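Local coordinates for protein rhamnosidase B (PDB 2OKX) that probably hydrolyses terminal alpha-L-rhamnose residues from rhamnose-containing glycosides, as a bacterial alpha-L-rhamnosidase of glycoside hydrolase family 78, at residues A457-M471 against F505-V519. Sequence-based numbering, arbitrary orientation.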
ATOM      1  N   ALA A 457       0.905  31.092 -13.450  1.00 24.49           N
ATOM      2  CA  ALA A 457       2.015  31.528 -12.618  1.00 25.02           C
ATOM      3  C   ALA A 457       3.218  31.923 -13.454  1.00 24.91           C
ATOM      4  O   ALA A 457       3.321  31.558 -14.624  1.00 25.87           O
ATOM      5  CB  ALA A 457       2.409  30.419 -11.645  1.00 23.37           C
ATOM      6  N   PRO A 458       4.139  32.691 -12.862  1.00 25.94           N
ATOM      7  CA  PRO A 458       5.345  33.121 -13.574  1.00 27.35           C
ATOM      8  C   PRO A 458       6.199  31.880 -13.833  1.00 28.57           C
ATOM      9  O   PRO A 458       6.094  30.887 -13.105  1.00 27.67           O
ATOM     10  CB  PRO A 458       6.019  34.064 -12.579  1.00 27.36           C
ATOM     11  CG  PRO A 458       4.877  34.588 -11.764  1.00 28.05           C
ATOM     12  CD  PRO A 458       4.027  33.367 -11.558  1.00 26.64           C
ATOM     13  N   ALA A 459       7.042  31.931 -14.857  1.00 28.09           N
ATOM     14  CA  ALA A 459       7.903  30.797 -15.167  1.00 27.52           C
ATOM     15  C   ALA A 459       8.862  30.546 -14.008  1.00 26.53           C
ATOM     16  O   ALA A 459       9.366  31.484 -13.389  1.00 26.93           O
ATOM     17  CB  ALA A 459       8.689  31.065 -16.447  1.00 28.40           C
ATOM     18  N   GLY A 460       9.103  29.275 -13.709  1.00 27.67           N
ATOM     19  CA  GLY A 460      10.015  28.937 -12.631  1.00 26.84           C
ATOM     20  C   GLY A 460       9.361  28.765 -11.272  1.00 26.70           C
ATOM     21  O   GLY A 460       9.998  28.280 -10.333  1.00 26.96           O
ATOM     22  N   THR A 461       8.099  29.165 -11.149  1.00 23.70           N
ATOM     23  CA  THR A 461       7.407  29.023  -9.873  1.00 23.48           C
ATOM     24  C   THR A 461       7.374  27.546  -9.479  1.00 21.04           C
ATOM     25  O   THR A 461       7.072  26.675 -10.299  1.00 21.87           O
ATOM     26  CB  THR A 461       5.959  29.562  -9.948  1.00 24.35           C
ATOM     27  OG1 THR A 461       5.985  30.969 -10.224  1.00 26.64           O
ATOM     28  CG2 THR A 461       5.231  29.327  -8.629  1.00 23.61           C
ATOM     29  N   ILE A 462       7.710  27.270  -8.225  1.00 20.57           N
ATOM     30  CA  ILE A 462       7.712  25.899  -7.723  1.00 21.25           C
ATOM     31  C   ILE A 462       6.389  25.549  -7.044  1.00 20.42           C
ATOM     32  O   ILE A 462       5.908  26.291  -6.186  1.00 20.42           O
ATOM     33  CB  ILE A 462       8.839  25.684  -6.694  1.00 22.99           C
ATOM     34  CG1 ILE A 462      10.204  25.818  -7.373  1.00 24.05           C
ATOM     35  CG2 ILE A 462       8.695  24.309  -6.037  1.00 22.83           C
ATOM     36  CD1 ILE A 462      11.371  25.818  -6.388  1.00 21.80           C
ATOM     37  N   ILE A 463       5.808  24.420  -7.437  1.00 21.38           N
ATOM     38  CA  ILE A 463       4.561  23.945  -6.848  1.00 20.11           C
ATOM     39  C   ILE A 463       4.848  22.593  -6.187  1.00 19.69           C
ATOM     40  O   ILE A 463       5.018  21.582  -6.875  1.00 20.60           O
ATOM     41  CB  ILE A 463       3.456  23.758  -7.917  1.00 21.22           C
ATOM     42  CG1 ILE A 463       3.230  25.068  -8.684  1.00 20.63           C
ATOM     43  CG2 ILE A 463       2.151  23.326  -7.248  1.00 21.75           C
ATOM     44  CD1 ILE A 463       2.750  26.232  -7.808  1.00 20.25           C
ATOM     45  N   ASP A 464       4.919  22.588  -4.857  1.00 17.94           N
ATOM     46  CA  ASP A 464       5.188  21.373  -4.089  1.00 18.64           C
ATOM     47  C   ASP A 464       3.907  20.777  -3.511  1.00 19.34           C
ATOM     48  O   ASP A 464       3.069  21.496  -2.959  1.00 19.63           O
ATOM     49  CB  ASP A 464       6.151  21.674  -2.940  1.00 19.58           C
ATOM     50  CG  ASP A 464       7.591  21.813  -3.400  1.00 19.71           C
ATOM     51  OD1 ASP A 464       8.446  22.150  -2.558  1.00 20.20           O
ATOM     52  OD2 ASP A 464       7.865  21.574  -4.594  1.00 20.24           O
ATOM     53  N   ALA A 465       3.767  19.461  -3.636  1.00 20.15           N
ATOM     54  CA  ALA A 465       2.597  18.761  -3.128  1.00 19.01           C
ATOM     55  C   ALA A 465       3.050  17.650  -2.192  1.00 18.72           C
ATOM     56  O   ALA A 465       3.966  16.894  -2.511  1.00 19.14           O
ATOM     57  CB  ALA A 465       1.794  18.180  -4.280  1.00 19.89           C
ATOM     58  N   TYR A 466       2.404  17.564  -1.033  1.00 18.11           N
ATOM     59  CA  TYR A 466       2.731  16.559  -0.029  1.00 17.50           C
ATOM     60  C   TYR A 466       1.451  16.152   0.708  1.00 16.65           C
ATOM     61  O   TYR A 466       0.787  16.985   1.315  1.00 17.59           O
ATOM     62  CB  TYR A 466       3.762  17.145   0.940  1.00 16.16           C
ATOM     63  CG  TYR A 466       3.983  16.366   2.216  1.00 17.47           C
ATOM     64  CD1 TYR A 466       4.175  14.981   2.199  1.00 17.18           C
ATOM     65  CD2 TYR A 466       4.047  17.024   3.445  1.00 16.50           C
ATOM     66  CE1 TYR A 466       4.428  14.273   3.378  1.00 15.57           C
ATOM     67  CE2 TYR A 466       4.302  16.330   4.622  1.00 16.30           C
ATOM     68  CZ  TYR A 466       4.494  14.957   4.582  1.00 15.63           C
ATOM     69  OH  TYR A 466       4.788  14.287   5.746  1.00 14.98           O
ATOM     70  N   GLY A 467       1.109  14.869   0.647  1.00 16.28           N
ATOM     71  CA  GLY A 467      -0.104  14.407   1.297  1.00 16.22           C
ATOM     72  C   GLY A 467       0.086  13.621   2.581  1.00 15.34           C
ATOM     73  O   GLY A 467       0.926  12.723   2.655  1.00 16.56           O
ATOM     74  N   VAL A 468      -0.689  13.970   3.605  1.00 15.11           N
ATOM     75  CA  VAL A 468      -0.627  13.256   4.874  1.00 16.45           C
ATOM     76  C   VAL A 468      -2.033  12.769   5.206  1.00 16.86           C
ATOM     77  O   VAL A 468      -3.010  13.242   4.626  1.00 15.17           O
ATOM     78  CB  VAL A 468      -0.085  14.142   6.024  1.00 17.66           C
ATOM     79  CG1 VAL A 468       1.320  14.622   5.682  1.00 18.33           C
ATOM     80  CG2 VAL A 468      -1.009  15.322   6.278  1.00 18.06           C
ATOM     81  N   GLU A 469      -2.127  11.816   6.129  1.00 18.26           N
ATOM     82  CA  GLU A 469      -3.414  11.242   6.522  1.00 16.83           C
ATOM     83  C   GLU A 469      -4.003  11.864   7.777  1.00 16.86           C
ATOM     84  O   GLU A 469      -5.223  11.905   7.943  1.00 15.51           O
ATOM     85  CB  GLU A 469      -3.267   9.752   6.828  1.00 16.29           C
ATOM     86  CG  GLU A 469      -2.671   8.894   5.755  1.00 16.79           C
ATOM     87  CD  GLU A 469      -2.734   7.430   6.138  1.00 17.34           C
ATOM     88  OE1 GLU A 469      -2.087   7.041   7.132  1.00 16.74           O
ATOM     89  OE2 GLU A 469      -3.443   6.670   5.451  1.00 20.15           O
ATOM     90  N   TYR A 470      -3.127  12.324   8.663  1.00 17.13           N
ATOM     91  CA  TYR A 470      -3.559  12.847   9.944  1.00 17.17           C
ATOM     92  C   TYR A 470      -2.847  14.089  10.460  1.00 17.77           C
ATOM     93  O   TYR A 470      -1.630  14.222  10.350  1.00 17.38           O
ATOM     94  CB  TYR A 470      -3.412  11.723  10.986  1.00 16.15           C
ATOM     95  CG  TYR A 470      -3.893  12.069  12.375  1.00 19.21           C
ATOM     96  CD1 TYR A 470      -3.030  12.622  13.325  1.00 19.51           C
ATOM     97  CD2 TYR A 470      -5.227  11.874  12.732  1.00 18.89           C
ATOM     98  CE1 TYR A 470      -3.489  12.974  14.597  1.00 19.43           C
ATOM     99  CE2 TYR A 470      -5.692  12.222  13.992  1.00 18.92           C
ATOM    100  CZ  TYR A 470      -4.824  12.770  14.920  1.00 20.38           C
ATOM    101  OH  TYR A 470      -5.303  13.112  16.164  1.00 21.75           O
ATOM    102  N   MET A 471      -3.632  14.993  11.029  1.00 17.61           N
ATOM    103  CA  MET A 471      -3.113  16.198  11.651  1.00 20.22           C
ATOM    104  C   MET A 471      -4.175  16.713  12.608  1.00 20.38           C
ATOM    105  O   MET A 471      -5.379  16.555  12.369  1.00 19.71           O
ATOM    106  CB  MET A 471      -2.688  17.253  10.608  1.00 22.02           C
ATOM    107  CG  MET A 471      -3.712  17.712   9.609  1.00 23.95           C
ATOM    108  SD  MET A 471      -2.888  18.567   8.204  1.00 22.78           S
ATOM    109  CE  MET A 471      -2.134  19.970   9.035  1.00 22.44           C
ATOM    110  N   PHE A 505      -4.098   9.993   0.883  1.00 14.04           N
ATOM    111  CA  PHE A 505      -3.949  11.013   1.914  1.00 14.88           C
ATOM    112  C   PHE A 505      -5.280  11.729   2.115  1.00 14.98           C
ATOM    113  O   PHE A 505      -6.222  11.530   1.350  1.00 14.24           O
ATOM    114  CB  PHE A 505      -2.909  12.042   1.455  1.00 16.66           C
ATOM    115  CG  PHE A 505      -3.316  12.791   0.213  1.00 17.35           C
ATOM    116  CD1 PHE A 505      -4.010  13.994   0.303  1.00 17.60           C
ATOM    117  CD2 PHE A 505      -3.062  12.260  -1.048  1.00 17.77           C
ATOM    118  CE1 PHE A 505      -4.450  14.656  -0.843  1.00 18.13           C
ATOM    119  CE2 PHE A 505      -3.499  12.915  -2.207  1.00 19.76           C
ATOM    120  CZ  PHE A 505      -4.195  14.116  -2.103  1.00 19.35           C
ATOM    121  N   ARG A 506      -5.356  12.551   3.155  1.00 14.75           N
ATOM    122  CA  ARG A 506      -6.554  13.339   3.394  1.00 15.11           C
ATOM    123  C   ARG A 506      -6.206  14.819   3.264  1.00 15.08           C
ATOM    124  O   ARG A 506      -6.968  15.592   2.694  1.00 14.70           O
ATOM    125  CB  ARG A 506      -7.143  13.094   4.793  1.00 15.18           C
ATOM    126  CG  ARG A 506      -8.182  14.156   5.152  1.00 14.63           C
ATOM    127  CD  ARG A 506      -9.043  13.856   6.386  1.00 15.60           C
ATOM    128  NE  ARG A 506      -9.863  15.027   6.704  1.00 14.48           N
ATOM    129  CZ  ARG A 506     -10.680  15.135   7.753  1.00 16.48           C
ATOM    130  NH1 ARG A 506     -10.819  14.137   8.614  1.00 15.23           N
ATOM    131  NH2 ARG A 506     -11.338  16.269   7.958  1.00 16.96           N
ATOM    132  N   TYR A 507      -5.048  15.204   3.793  1.00 15.25           N
ATOM    133  CA  TYR A 507      -4.616  16.603   3.766  1.00 16.12           C
ATOM    134  C   TYR A 507      -3.462  16.805   2.798  1.00 17.10           C
ATOM    135  O   TYR A 507      -2.496  16.053   2.817  1.00 16.52           O
ATOM    136  CB  TYR A 507      -4.168  17.037   5.163  1.00 14.51           C
ATOM    137  CG  TYR A 507      -5.186  16.739   6.240  1.00 18.92           C
ATOM    138  CD1 TYR A 507      -6.195  17.657   6.554  1.00 18.18           C
ATOM    139  CD2 TYR A 507      -5.139  15.540   6.946  1.00 17.01           C
ATOM    140  CE1 TYR A 507      -7.132  17.383   7.557  1.00 19.16           C
ATOM    141  CE2 TYR A 507      -6.067  15.256   7.944  1.00 18.34           C
ATOM    142  CZ  TYR A 507      -7.056  16.179   8.246  1.00 17.04           C
ATOM    143  OH  TYR A 507      -7.942  15.902   9.261  1.00 20.39           O
ATOM    144  N   LEU A 508      -3.562  17.832   1.961  1.00 18.17           N
ATOM    145  CA  LEU A 508      -2.512  18.118   0.998  1.00 18.54           C
ATOM    146  C   LEU A 508      -1.817  19.438   1.292  1.00 17.85           C
ATOM    147  O   LEU A 508      -2.449  20.497   1.336  1.00 19.32           O
ATOM    148  CB  LEU A 508      -3.084  18.165  -0.421  1.00 18.97           C
ATOM    149  CG  LEU A 508      -2.071  18.381  -1.554  1.00 19.73           C
ATOM    150  CD1 LEU A 508      -1.203  17.138  -1.714  1.00 20.43           C
ATOM    151  CD2 LEU A 508      -2.806  18.667  -2.855  1.00 18.96           C
ATOM    152  N   PHE A 509      -0.513  19.373   1.518  1.00 17.45           N
ATOM    153  CA  PHE A 509       0.258  20.586   1.739  1.00 17.73           C
ATOM    154  C   PHE A 509       0.661  21.032   0.341  1.00 19.60           C
ATOM    155  O   PHE A 509       1.411  20.333  -0.339  1.00 20.96           O
ATOM    156  CB  PHE A 509       1.519  20.307   2.565  1.00 16.23           C
ATOM    157  CG  PHE A 509       1.264  20.170   4.037  1.00 18.48           C
ATOM    158  CD1 PHE A 509       0.688  19.015   4.559  1.00 19.66           C
ATOM    159  CD2 PHE A 509       1.595  21.206   4.906  1.00 19.30           C
ATOM    160  CE1 PHE A 509       0.445  18.895   5.932  1.00 21.14           C
ATOM    161  CE2 PHE A 509       1.358  21.097   6.277  1.00 19.70           C
ATOM    162  CZ  PHE A 509       0.781  19.939   6.790  1.00 21.16           C
ATOM    163  N   LEU A 510       0.142  22.174  -0.101  1.00 19.17           N
ATOM    164  CA  LEU A 510       0.474  22.694  -1.422  1.00 19.76           C
ATOM    165  C   LEU A 510       1.290  23.946  -1.151  1.00 19.64           C
ATOM    166  O   LEU A 510       0.763  24.940  -0.657  1.00 20.50           O
ATOM    167  CB  LEU A 510      -0.799  23.039  -2.205  1.00 20.03           C
ATOM    168  CG  LEU A 510      -0.579  23.428  -3.671  1.00 20.30           C
ATOM    169  CD1 LEU A 510      -0.112  22.208  -4.458  1.00 20.93           C
ATOM    170  CD2 LEU A 510      -1.865  23.974  -4.261  1.00 20.34           C
ATOM    171  N   THR A 511       2.582  23.890  -1.456  1.00 20.59           N
ATOM    172  CA  THR A 511       3.455  25.023  -1.183  1.00 20.88           C
ATOM    173  C   THR A 511       4.013  25.655  -2.453  1.00 22.12           C
ATOM    174  O   THR A 511       4.626  24.983  -3.288  1.00 21.99           O
ATOM    175  CB  THR A 511       4.592  24.585  -0.245  1.00 19.79           C
ATOM    176  OG1 THR A 511       4.031  23.862   0.860  1.00 22.99           O
ATOM    177  CG2 THR A 511       5.335  25.788   0.302  1.00 19.34           C
ATOM    178  N   VAL A 512       3.776  26.960  -2.587  1.00 22.12           N
ATOM    179  CA  VAL A 512       4.206  27.727  -3.752  1.00 22.22           C
ATOM    180  C   VAL A 512       5.455  28.528  -3.401  1.00 22.22           C
ATOM    181  O   VAL A 512       5.454  29.291  -2.433  1.00 22.43           O
ATOM    182  CB  VAL A 512       3.083  28.689  -4.206  1.00 22.69           C
ATOM    183  CG1 VAL A 512       3.483  29.406  -5.495  1.00 22.78           C
ATOM    184  CG2 VAL A 512       1.785  27.907  -4.406  1.00 21.10           C
ATOM    185  N   ARG A 513       6.510  28.356  -4.192  1.00 22.82           N
ATOM    186  CA  ARG A 513       7.776  29.042  -3.941  1.00 24.74           C
ATOM    187  C   ARG A 513       8.392  29.720  -5.174  1.00 25.25           C
ATOM    188  O   ARG A 513       8.135  29.331  -6.313  1.00 24.76           O
ATOM    189  CB  ARG A 513       8.816  28.049  -3.402  1.00 25.65           C
ATOM    190  CG  ARG A 513       8.275  26.873  -2.582  1.00 23.57           C
ATOM    191  CD  ARG A 513       9.425  25.933  -2.212  1.00 24.42           C
ATOM    192  NE  ARG A 513       8.981  24.650  -1.662  1.00 24.05           N
ATOM    193  CZ  ARG A 513       8.693  24.435  -0.382  1.00 21.09           C
ATOM    194  NH1 ARG A 513       8.799  25.416   0.506  1.00 19.69           N
ATOM    195  NH2 ARG A 513       8.300  23.230   0.008  1.00 21.90           N
ATOM    196  N   GLY A 514       9.222  30.728  -4.917  1.00 29.26           N
ATOM    197  CA  GLY A 514       9.936  31.435  -5.971  1.00 31.58           C
ATOM    198  C   GLY A 514       9.181  32.240  -7.012  1.00 34.56           C
ATOM    199  O   GLY A 514       9.751  32.592  -8.049  1.00 37.15           O
ATOM    200  N   ASN A 515       7.914  32.542  -6.762  1.00 33.25           N
ATOM    201  CA  ASN A 515       7.139  33.321  -7.719  1.00 34.05           C
ATOM    202  C   ASN A 515       7.249  34.793  -7.356  1.00 34.88           C
ATOM    203  O   ASN A 515       7.145  35.158  -6.188  1.00 34.35           O
ATOM    204  CB  ASN A 515       5.673  32.898  -7.686  1.00 32.39           C
ATOM    205  CG  ASN A 515       5.077  33.017  -6.310  1.00 30.36           C
ATOM    206  OD1 ASN A 515       5.575  32.416  -5.360  1.00 29.25           O
ATOM    207  ND2 ASN A 515       4.011  33.802  -6.186  1.00 30.57           N
ATOM    208  N   SER A 516       7.468  35.631  -8.361  1.00 37.68           N
ATOM    209  CA  SER A 516       7.586  37.068  -8.148  1.00 40.58           C
ATOM    210  C   SER A 516       6.200  37.704  -8.204  1.00 39.94           C
ATOM    211  O   SER A 516       5.856  38.561  -7.385  1.00 41.04           O
ATOM    212  CB  SER A 516       8.491  37.680  -9.224  1.00 41.71           C
ATOM    213  OG  SER A 516       8.103  37.243 -10.518  1.00 45.47           O
ATOM    214  N   ALA A 517       5.409  37.266  -9.176  1.00 37.99           N
ATOM    215  CA  ALA A 517       4.056  37.769  -9.361  1.00 35.01           C
ATOM    216  C   ALA A 517       3.071  36.797  -8.718  1.00 34.01           C
ATOM    217  O   ALA A 517       3.400  35.636  -8.474  1.00 32.30           O
ATOM    218  CB  ALA A 517       3.758  37.914 -10.847  1.00 35.09           C
ATOM    219  N   PRO A 518       1.845  37.261  -8.437  1.00 32.96           N
ATOM    220  CA  PRO A 518       0.853  36.380  -7.817  1.00 30.81           C
ATOM    221  C   PRO A 518       0.472  35.170  -8.657  1.00 29.53           C
ATOM    222  O   PRO A 518       0.447  35.225  -9.888  1.00 29.37           O
ATOM    223  CB  PRO A 518      -0.331  37.315  -7.561  1.00 32.73           C
ATOM    224  CG  PRO A 518      -0.189  38.357  -8.622  1.00 34.14           C
ATOM    225  CD  PRO A 518       1.299  38.616  -8.628  1.00 32.99           C
ATOM    226  N   VAL A 519       0.188  34.069  -7.973  1.00 26.93           N
ATOM    227  CA  VAL A 519      -0.217  32.837  -8.626  1.00 24.28           C
ATOM    228  C   VAL A 519      -1.735  32.719  -8.516  1.00 23.69           C
ATOM    229  O   VAL A 519      -2.307  32.967  -7.457  1.00 23.19           O
ATOM    230  CB  VAL A 519       0.433  31.605  -7.949  1.00 24.59           C
ATOM    231  CG1 VAL A 519      -0.220  30.316  -8.454  1.00 23.18           C
ATOM    232  CG2 VAL A 519       1.926  31.584  -8.233  1.00 23.46           C
TER
HETATM  233  O   HOH W   1       8.777  32.682 -10.700  1.00 37.69           O
HETATM  234  O   HOH W   2      -6.879  14.154  10.947  1.00 24.43           O
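M471 lies across the ring of Y507 and is worth following outward. Its CB carries CG between the backbone N and the carbonyl carbon (chi1 56°), which brings M471 CG almost squarely over the ring, 3.6 Å from the Y507 centroid, a CH-pi contact. M471 SD comes next, above the same face but shifted toward the ring's root, 3.5 Å from Y507 CG: a Met-aromatic contact. The chain then bends, and M471 CE ends 3.7 Å from CZ of F509. The opposite face of the Y507 ring is covered by CG of R506, whose guanidinium is salt-bridged to D442 and D835. At the ring's far end, Y507 OH shares a water with M471 O.

Beneath these side chains, strands 462-468 and 507-513 pair antiparallel. Both R506 N and Y507 N bond to V468 O, a classic beta bulge where the 505-519 chain turns a corner. G467 passes close to F505, its CA 3.8 Å from F505 CG.

On the same face as Y466 and F509, R513 reaches across to D464. R513 NE (2.7 Å) and R513 NH2 (2.8 Å) both bond to D464 OD1, which lies in the guanidinium plane; R513 NH2 meets the anti lone pair of D464 OD1, whereas R513 NE comes from above the carboxylate plane. R487 takes OD2 and D436 takes R513 NH1. The other face is apolar, with I463 CG2 3.8 Å from L510 CD1 and I463 CD1 against V512.

Both strands belong to the concanavalin-like domain, where 507-513 also pairs with 436-443 and 462-472 with 485-489. Salt bridges D436-R513-D464-R487 link these four neighbouring strands and probably balance the buried charges of D464 and R513, while M471 and the rings of Y507 and F509 pack together beside the bulge.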